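Local coordinates for protein DNA polymerase sliding clamp (PDB 1RWZ) that probably tethers the DNA polymerase and other processing proteins to DNA, acting as a ring-shaped homotrimeric sliding platform through which DNA passes, at residues Lys130-Ala135 with Leu181-Gly186; Asp209-His214 with Val221-Glu226. All blocks are in the same frame, centred on the assembly; numbering follows the deposited sequence.

Overall arrangement
Both contacts are antiparallel strand pairings in the long sheet that crosses this clamp subunit, and their centres lie 9 Å apart. Contact 1 joins strand 129-134 to the short outermost strand 183-184, about 18 Å from the chain centre; contact 2 pairs strands 210-215 and 221-227 as a hairpin nearer the middle, at about 9 Å. Strands 129-134 and 210-215 are neighbours, so the two pairings are continuous: I213 N approaches I131 O at 2.6 Å and A135 N approaches D209 O at 2.8 Å, both probable hydrogen bonds. L210 CD1 also packs on V132 CG1, at 3.6 Å. Helix 135-146, which begins at A135, the last residue of segment 130-135, packs on apolar residues of contact 2.

Contact 1. Residues Lys130-Ala135 with Leu181-Gly186; sequences KIVMDA and LIEFNG
The carbonyl oxygen of V132 is gripped by two successive backbone N-H groups: I182 N reaches V132 O at 3.0 Å, while E183 N makes a weak bond to V132 O at 3.5 Å. Two residues set against one define a classic beta bulge, here at the entry to strand 183-184. Beyond it the antiparallel pairing is regular, with V132 N donating to E183 O over 2.8 Å and I131 facing F184 in a non-hydrogen-bonded pair.

A side chain closes the ladder. K130 N bonds to N185 OD1 at 2.9 Å, approaching from above the amide plane, 52° out of it. With chi1 at 77°, N185 CG sits between the backbone N and the carbonyl carbon, which turns the amide back onto K130, whose O accepts N185 N. P128 O receives ND2 and G187 N donates to OD1, which fixes the amide's rotation.

On the face bearing V132 and E183, the extended lysine and glutamate chains cross so that K130 NZ meets E183 OE1 at 3.3 Å, a salt bridge whose hydrogen bond is weak. V132 CG2 packs against E183 CB and V132 CG1 against I182 CB. On the other face I131 splits its branches: CG1 meets the edge of the F184 ring, 3.6 Å from CE1, and CG2 packs on L181 CD2 at 3.7 Å. L181 and M133 also reach strand 170-176.

The edge strand is therefore held chiefly by backbone bonds and one asparagine amide, with apolar packing on the I131 face, and on the other a long, weak charge pair beside the V132 branches, which pack on I182 and E183.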
ATOM      1  N   LYS A 130     -36.105  -0.908  11.316  1.00 14.60           N
ATOM      2  CA  LYS A 130     -35.487  -0.193  10.204  1.00 15.23           C
ATOM      3  C   LYS A 130     -34.466   0.763  10.803  1.00 14.66           C
ATOM      4  O   LYS A 130     -34.814   1.623  11.614  1.00 15.03           O
ATOM      5  CB  LYS A 130     -36.532   0.596   9.416  1.00 16.20           C
ATOM      6  CG  LYS A 130     -35.947   1.315   8.210  1.00 19.48           C
ATOM      7  CD  LYS A 130     -37.000   2.138   7.487  1.00 21.51           C
ATOM      8  CE  LYS A 130     -36.375   2.931   6.349  1.00 23.28           C
ATOM      9  NZ  LYS A 130     -37.389   3.787   5.669  1.00 25.89           N
ATOM     10  N   ILE A 131     -33.212   0.605  10.394  1.00 14.67           N
ATOM     11  CA  ILE A 131     -32.120   1.418  10.907  1.00 14.46           C
ATOM     12  C   ILE A 131     -31.356   2.052   9.752  1.00 14.35           C
ATOM     13  O   ILE A 131     -30.911   1.349   8.848  1.00 14.10           O
ATOM     14  CB  ILE A 131     -31.126   0.544  11.725  1.00 14.43           C
ATOM     15  CG1 ILE A 131     -31.873  -0.236  12.812  1.00 14.54           C
ATOM     16  CG2 ILE A 131     -30.057   1.415  12.357  1.00 15.14           C
ATOM     17  CD1 ILE A 131     -32.088  -1.705  12.476  1.00 16.13           C
ATOM     18  N   VAL A 132     -31.207   3.374   9.780  1.00 13.77           N
ATOM     19  CA  VAL A 132     -30.473   4.075   8.729  1.00 13.41           C
ATOM     20  C   VAL A 132     -29.244   4.725   9.358  1.00 13.58           C
ATOM     21  O   VAL A 132     -29.351   5.463  10.341  1.00 13.53           O
ATOM     22  CB  VAL A 132     -31.347   5.153   8.043  1.00 14.11           C
ATOM     23  CG1 VAL A 132     -30.559   5.823   6.912  1.00 14.05           C
ATOM     24  CG2 VAL A 132     -32.609   4.513   7.483  1.00 14.32           C
ATOM     25  N   MET A 133     -28.076   4.431   8.794  1.00 13.26           N
ATOM     26  CA  MET A 133     -26.817   4.952   9.318  1.00 14.46           C
ATOM     27  C   MET A 133     -25.788   5.107   8.212  1.00 14.12           C
ATOM     28  O   MET A 133     -26.059   4.824   7.045  1.00 14.61           O
ATOM     29  CB  MET A 133     -26.264   3.994  10.381  1.00 15.14           C
ATOM     30  CG  MET A 133     -25.959   2.594   9.845  1.00 16.61           C
ATOM     31  SD  MET A 133     -25.451   1.420  11.131  1.00 18.76           S
ATOM     32  CE  MET A 133     -23.923   2.160  11.638  1.00 18.38           C
ATOM     33  N   ASP A 134     -24.600   5.566   8.588  1.00 14.17           N
ATOM     34  CA  ASP A 134     -23.515   5.725   7.633  1.00 14.33           C
ATOM     35  C   ASP A 134     -22.893   4.349   7.412  1.00 13.73           C
ATOM     36  O   ASP A 134     -22.600   3.644   8.374  1.00 14.13           O
ATOM     37  CB  ASP A 134     -22.455   6.666   8.192  1.00 16.23           C
ATOM     38  CG  ASP A 134     -21.311   6.879   7.227  1.00 17.99           C
ATOM     39  OD1 ASP A 134     -21.454   7.713   6.312  1.00 20.50           O
ATOM     40  OD2 ASP A 134     -20.277   6.195   7.376  1.00 20.88           O
ATOM     41  N   ALA A 135     -22.694   3.974   6.153  1.00 14.49           N
ATOM     42  CA  ALA A 135     -22.121   2.670   5.820  1.00 14.89           C
ATOM     43  C   ALA A 135     -20.695   2.511   6.343  1.00 16.39           C
ATOM     44  O   ALA A 135     -20.273   1.404   6.685  1.00 15.16           O
ATOM     45  CB  ALA A 135     -22.151   2.458   4.314  1.00 15.04           C
ATOM     46  N   LEU A 181     -28.590   7.886  15.196  1.00 16.33           N
ATOM     47  CA  LEU A 181     -28.875   7.322  13.878  1.00 16.34           C
ATOM     48  C   LEU A 181     -29.521   8.352  12.961  1.00 16.68           C
ATOM     49  O   LEU A 181     -30.116   9.319  13.433  1.00 17.52           O
ATOM     50  CB  LEU A 181     -29.803   6.114  14.030  1.00 15.59           C
ATOM     51  CG  LEU A 181     -29.198   4.939  14.806  1.00 14.56           C
ATOM     52  CD1 LEU A 181     -30.294   3.977  15.240  1.00 14.16           C
ATOM     53  CD2 LEU A 181     -28.166   4.239  13.928  1.00 15.42           C
ATOM     54  N   ILE A 182     -29.408   8.141  11.652  1.00 16.68           N
ATOM     55  CA  ILE A 182     -30.000   9.058  10.680  1.00 16.76           C
ATOM     56  C   ILE A 182     -31.520   8.909  10.713  1.00 17.50           C
ATOM     57  O   ILE A 182     -32.254   9.896  10.670  1.00 16.93           O
ATOM     58  CB  ILE A 182     -29.464   8.777   9.258  1.00 16.25           C
ATOM     59  CG1 ILE A 182     -27.950   9.012   9.228  1.00 15.57           C
ATOM     60  CG2 ILE A 182     -30.162   9.678   8.242  1.00 16.42           C
ATOM     61  CD1 ILE A 182     -27.276   8.624   7.918  1.00 16.95           C
ATOM     62  N   GLU A 183     -31.982   7.664  10.788  1.00 17.62           N
ATOM     63  CA  GLU A 183     -33.405   7.348  10.865  1.00 18.59           C
ATOM     64  C   GLU A 183     -33.504   6.032  11.632  1.00 18.57           C
ATOM     65  O   GLU A 183     -32.664   5.151  11.461  1.00 17.49           O
ATOM     66  CB  GLU A 183     -34.017   7.197   9.465  1.00 20.37           C
ATOM     67  CG  GLU A 183     -35.492   6.805   9.487  1.00 24.50           C
ATOM     68  CD  GLU A 183     -36.113   6.700   8.101  1.00 26.69           C
ATOM     69  OE1 GLU A 183     -37.227   6.143   7.997  1.00 29.07           O
ATOM     70  OE2 GLU A 183     -35.498   7.173   7.119  1.00 27.05           O
ATOM     71  N   PHE A 184     -34.517   5.905  12.483  1.00 18.05           N
ATOM     72  CA  PHE A 184     -34.687   4.699  13.288  1.00 18.35           C
ATOM     73  C   PHE A 184     -36.140   4.595  13.731  1.00 19.65           C
ATOM     74  O   PHE A 184     -36.709   5.568  14.221  1.00 19.65           O
ATOM     75  CB  PHE A 184     -33.776   4.776  14.511  1.00 18.27           C
ATOM     76  CG  PHE A 184     -33.830   3.562  15.393  1.00 17.73           C
ATOM     77  CD1 PHE A 184     -33.529   2.300  14.883  1.00 17.80           C
ATOM     78  CD2 PHE A 184     -34.146   3.686  16.743  1.00 17.73           C
ATOM     79  CE1 PHE A 184     -33.538   1.174  15.711  1.00 16.99           C
ATOM     80  CE2 PHE A 184     -34.158   2.571  17.578  1.00 17.59           C
ATOM     81  CZ  PHE A 184     -33.853   1.310  17.060  1.00 17.56           C
ATOM     82  N   ASN A 185     -36.736   3.416  13.580  1.00 19.65           N
ATOM     83  CA  ASN A 185     -38.135   3.245  13.954  1.00 20.30           C
ATOM     84  C   ASN A 185     -38.354   2.545  15.296  1.00 20.27           C
ATOM     85  O   ASN A 185     -39.493   2.316  15.701  1.00 20.98           O
ATOM     86  CB  ASN A 185     -38.879   2.514  12.831  1.00 20.29           C
ATOM     87  CG  ASN A 185     -38.595   1.027  12.807  1.00 20.08           C
ATOM     88  OD1 ASN A 185     -37.566   0.567  13.298  1.00 20.00           O
ATOM     89  ND2 ASN A 185     -39.506   0.268  12.217  1.00 20.60           N
ATOM     90  N   GLY A 186     -37.264   2.219  15.983  1.00 19.58           N
ATOM     91  CA  GLY A 186     -37.360   1.574  17.283  1.00 19.74           C
ATOM     92  C   GLY A 186     -37.953   0.175  17.310  1.00 20.00           C
ATOM     93  O   GLY A 186     -38.342  -0.311  18.375  1.00 20.56           O
TER

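Contact 2. Residues Asp209-His214 with Val221-Glu226; sequences DLLTIH and VRLVFE
Backbone bonding between L210-H214 and V221-E226 sets the frame of this antiparallel hairpin. T212 with V224 and H214 with R222 are reciprocal hydrogen-bonded pairs, the former including V224 N to T212 O at 2.8 Å. At the L210-E226 end the ladder slackens: E226 N donates well to L210 O, but L210 N to E226 O is weak at 3.4 Å. In the non-hydrogen-bonded positions, CA-H groups of L211, I213 and F225 point at carbonyl oxygens across the gap.

Two waters supplement the ladder. One donates to both D209 OD1 and E226 O; the other carboxylate oxygen, D209 OD2, accepts from G206 N. The second water joins T212 OG1, at 2.7 Å, to V224 O and E226 OE2, so V224 O takes a second bond besides the one from T212 N.

The stacking interaction is between H214 and R222, whose planes are 3° apart with centres 4.1 Å apart. R222 NH1 sits over the middle of the imidazole, and V224 CG2 fills a place at the ring's edge, in its plane. A bend at chi3 (59°) in the arginine lays its guanidinium along the ring, and a salt bridge from R222 NE to E235 OE1 on the next strand helps fix that placement.

Apolar contacts occupy the opposite face. L211 CD1 stands 3.8 Å from the centroid of the F225 ring, 5° off its normal, a CH-pi contact over the ring face. I213 CG1 packs on L223 CD2 at 3.8 Å, while I213 CG2 meets V221 CG2. F138 of helix 135-146 covers L211 and I213.

One hairpin thus has two chemistries: an apolar side packed against helix 135-146, and a mixed side, carrying L210 and V224 as well as the polar groups, where the neighbouring arginine would probably disfavour protonation of H214, with E235 partly offsetting it.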
ATOM      1  N   ASP A 209     -21.545   6.798   2.381  1.00 15.75           N
ATOM      2  CA  ASP A 209     -22.564   5.990   1.711  1.00 15.55           C
ATOM      3  C   ASP A 209     -23.658   5.705   2.731  1.00 15.31           C
ATOM      4  O   ASP A 209     -23.377   5.531   3.915  1.00 15.32           O
ATOM      5  CB  ASP A 209     -21.971   4.670   1.200  1.00 15.54           C
ATOM      6  CG  ASP A 209     -20.978   4.872   0.064  1.00 16.86           C
ATOM      7  OD1 ASP A 209     -21.267   5.682  -0.840  1.00 17.63           O
ATOM      8  OD2 ASP A 209     -19.917   4.209   0.067  1.00 17.22           O
ATOM      9  N   LEU A 210     -24.908   5.662   2.281  1.00 15.03           N
ATOM     10  CA  LEU A 210     -26.014   5.408   3.195  1.00 14.16           C
ATOM     11  C   LEU A 210     -26.301   3.916   3.297  1.00 13.60           C
ATOM     12  O   LEU A 210     -26.184   3.183   2.315  1.00 13.24           O
ATOM     13  CB  LEU A 210     -27.283   6.123   2.716  1.00 15.16           C
ATOM     14  CG  LEU A 210     -28.417   6.250   3.736  1.00 15.34           C
ATOM     15  CD1 LEU A 210     -28.012   7.254   4.819  1.00 15.97           C
ATOM     16  CD2 LEU A 210     -29.698   6.712   3.042  1.00 16.57           C
ATOM     17  N   LEU A 211     -26.651   3.471   4.497  1.00 11.94           N
ATOM     18  CA  LEU A 211     -26.998   2.070   4.713  1.00 11.88           C
ATOM     19  C   LEU A 211     -28.312   2.013   5.464  1.00 11.33           C
ATOM     20  O   LEU A 211     -28.473   2.665   6.493  1.00 11.20           O
ATOM     21  CB  LEU A 211     -25.926   1.348   5.535  1.00 11.46           C
ATOM     22  CG  LEU A 211     -26.349  -0.033   6.062  1.00 12.06           C
ATOM     23  CD1 LEU A 211     -26.649  -0.987   4.899  1.00 12.56           C
ATOM     24  CD2 LEU A 211     -25.253  -0.587   6.941  1.00 13.58           C
ATOM     25  N   THR A 212     -29.260   1.251   4.928  1.00 11.10           N
ATOM     26  CA  THR A 212     -30.548   1.072   5.574  1.00 11.48           C
ATOM     27  C   THR A 212     -30.617  -0.407   5.906  1.00 11.67           C
ATOM     28  O   THR A 212     -30.509  -1.255   5.016  1.00 11.39           O
ATOM     29  CB  THR A 212     -31.716   1.424   4.640  1.00 12.11           C
ATOM     30  OG1 THR A 212     -31.641   2.812   4.289  1.00 13.32           O
ATOM     31  CG2 THR A 212     -33.063   1.141   5.328  1.00 13.94           C
ATOM     32  N   ILE A 213     -30.779  -0.707   7.185  1.00 11.01           N
ATOM     33  CA  ILE A 213     -30.858  -2.090   7.635  1.00 12.07           C
ATOM     34  C   ILE A 213     -32.302  -2.435   7.965  1.00 12.19           C
ATOM     35  O   ILE A 213     -32.959  -1.697   8.695  1.00 13.01           O
ATOM     36  CB  ILE A 213     -30.028  -2.305   8.916  1.00 12.32           C
ATOM     37  CG1 ILE A 213     -28.578  -1.877   8.683  1.00 12.75           C
ATOM     38  CG2 ILE A 213     -30.112  -3.775   9.353  1.00 12.17           C
ATOM     39  CD1 ILE A 213     -27.733  -1.870   9.950  1.00 13.86           C
ATOM     40  N   HIS A 214     -32.791  -3.544   7.415  1.00 12.34           N
ATOM     41  CA  HIS A 214     -34.145  -4.026   7.702  1.00 13.01           C
ATOM     42  C   HIS A 214     -33.874  -5.297   8.505  1.00 12.91           C
ATOM     43  O   HIS A 214     -33.268  -6.241   7.998  1.00 12.67           O
ATOM     44  CB  HIS A 214     -34.889  -4.335   6.405  1.00 14.55           C
ATOM     45  CG  HIS A 214     -35.112  -3.131   5.542  1.00 17.27           C
ATOM     46  ND1 HIS A 214     -36.119  -2.219   5.778  1.00 18.95           N
ATOM     47  CD2 HIS A 214     -34.434  -2.670   4.465  1.00 18.46           C
ATOM     48  CE1 HIS A 214     -36.051  -1.249   4.884  1.00 19.08           C
ATOM     49  NE2 HIS A 214     -35.036  -1.498   4.076  1.00 18.22           N
ATOM     50  N   VAL A 221     -31.292 -10.694   7.151  1.00 14.40           N
ATOM     51  CA  VAL A 221     -31.218  -9.246   7.290  1.00 13.57           C
ATOM     52  C   VAL A 221     -31.067  -8.639   5.897  1.00 14.02           C
ATOM     53  O   VAL A 221     -30.454  -9.244   5.014  1.00 13.48           O
ATOM     54  CB  VAL A 221     -30.017  -8.824   8.189  1.00 13.05           C
ATOM     55  CG1 VAL A 221     -28.700  -9.325   7.593  1.00 13.13           C
ATOM     56  CG2 VAL A 221     -29.991  -7.308   8.357  1.00 13.12           C
ATOM     57  N   ARG A 222     -31.672  -7.470   5.687  1.00 13.43           N
ATOM     58  CA  ARG A 222     -31.555  -6.767   4.415  1.00 14.16           C
ATOM     59  C   ARG A 222     -30.644  -5.568   4.674  1.00 13.06           C
ATOM     60  O   ARG A 222     -30.905  -4.776   5.578  1.00 13.38           O
ATOM     61  CB  ARG A 222     -32.910  -6.243   3.922  1.00 15.07           C
ATOM     62  CG  ARG A 222     -33.929  -7.294   3.502  1.00 18.46           C
ATOM     63  CD  ARG A 222     -35.225  -6.601   3.063  1.00 19.76           C
ATOM     64  NE  ARG A 222     -34.996  -5.679   1.951  1.00 22.00           N
ATOM     65  CZ  ARG A 222     -35.752  -4.619   1.672  1.00 22.90           C
ATOM     66  NH1 ARG A 222     -36.808  -4.327   2.425  1.00 23.41           N
ATOM     67  NH2 ARG A 222     -35.445  -3.839   0.641  1.00 22.90           N
ATOM     68  N   LEU A 223     -29.581  -5.455   3.887  1.00 12.28           N
ATOM     69  CA  LEU A 223     -28.627  -4.359   4.010  1.00 12.93           C
ATOM     70  C   LEU A 223     -28.675  -3.586   2.701  1.00 12.64           C
ATOM     71  O   LEU A 223     -28.086  -3.995   1.705  1.00 12.10           O
ATOM     72  CB  LEU A 223     -27.221  -4.914   4.253  1.00 13.28           C
ATOM     73  CG  LEU A 223     -27.106  -5.769   5.522  1.00 14.27           C
ATOM     74  CD1 LEU A 223     -25.748  -6.455   5.562  1.00 15.60           C
ATOM     75  CD2 LEU A 223     -27.309  -4.901   6.755  1.00 13.68           C
ATOM     76  N   VAL A 224     -29.395  -2.472   2.704  1.00 12.32           N
ATOM     77  CA  VAL A 224     -29.528  -1.676   1.501  1.00 12.34           C
ATOM     78  C   VAL A 224     -28.514  -0.542   1.488  1.00 12.87           C
ATOM     79  O   VAL A 224     -28.663   0.449   2.207  1.00 12.28           O
ATOM     80  CB  VAL A 224     -30.950  -1.094   1.383  1.00 13.09           C
ATOM     81  CG1 VAL A 224     -31.137  -0.414   0.030  1.00 13.72           C
ATOM     82  CG2 VAL A 224     -31.979  -2.211   1.556  1.00 14.28           C
ATOM     83  N   PHE A 225     -27.476  -0.708   0.676  1.00 12.64           N
ATOM     84  CA  PHE A 225     -26.437   0.302   0.541  1.00 13.83           C
ATOM     85  C   PHE A 225     -26.748   1.208  -0.654  1.00 13.92           C
ATOM     86  O   PHE A 225     -27.201   0.737  -1.701  1.00 14.31           O
ATOM     87  CB  PHE A 225     -25.064  -0.337   0.276  1.00 13.47           C
ATOM     88  CG  PHE A 225     -24.526  -1.156   1.411  1.00 13.79           C
ATOM     89  CD1 PHE A 225     -24.851  -2.506   1.529  1.00 12.95           C
ATOM     90  CD2 PHE A 225     -23.657  -0.592   2.338  1.00 13.98           C
ATOM     91  CE1 PHE A 225     -24.312  -3.281   2.552  1.00 13.60           C
ATOM     92  CE2 PHE A 225     -23.112  -1.356   3.366  1.00 14.40           C
ATOM     93  CZ  PHE A 225     -23.441  -2.710   3.472  1.00 14.67           C
ATOM     94  N   GLU A 226     -26.516   2.506  -0.486  1.00 14.55           N
ATOM     95  CA  GLU A 226     -26.692   3.467  -1.572  1.00 14.95           C
ATOM     96  C   GLU A 226     -25.264   3.946  -1.786  1.00 14.60           C
ATOM     97  O   GLU A 226     -24.670   4.594  -0.921  1.00 14.46           O
ATOM     98  CB  GLU A 226     -27.649   4.586  -1.154  1.00 16.20           C
ATOM     99  CG  GLU A 226     -29.052   4.032  -0.946  1.00 21.15           C
ATOM    100  CD  GLU A 226     -30.082   5.080  -0.591  1.00 24.20           C
ATOM    101  OE1 GLU A 226     -30.508   5.835  -1.489  1.00 25.57           O
ATOM    102  OE2 GLU A 226     -30.465   5.141   0.592  1.00 27.08           O
TER
HETATM  103  O   HOH W   1     -23.539   7.071  -1.759  1.00 16.91           O
HETATM  104  O   HOH W   2     -30.008   3.016   2.176  1.00 19.02           O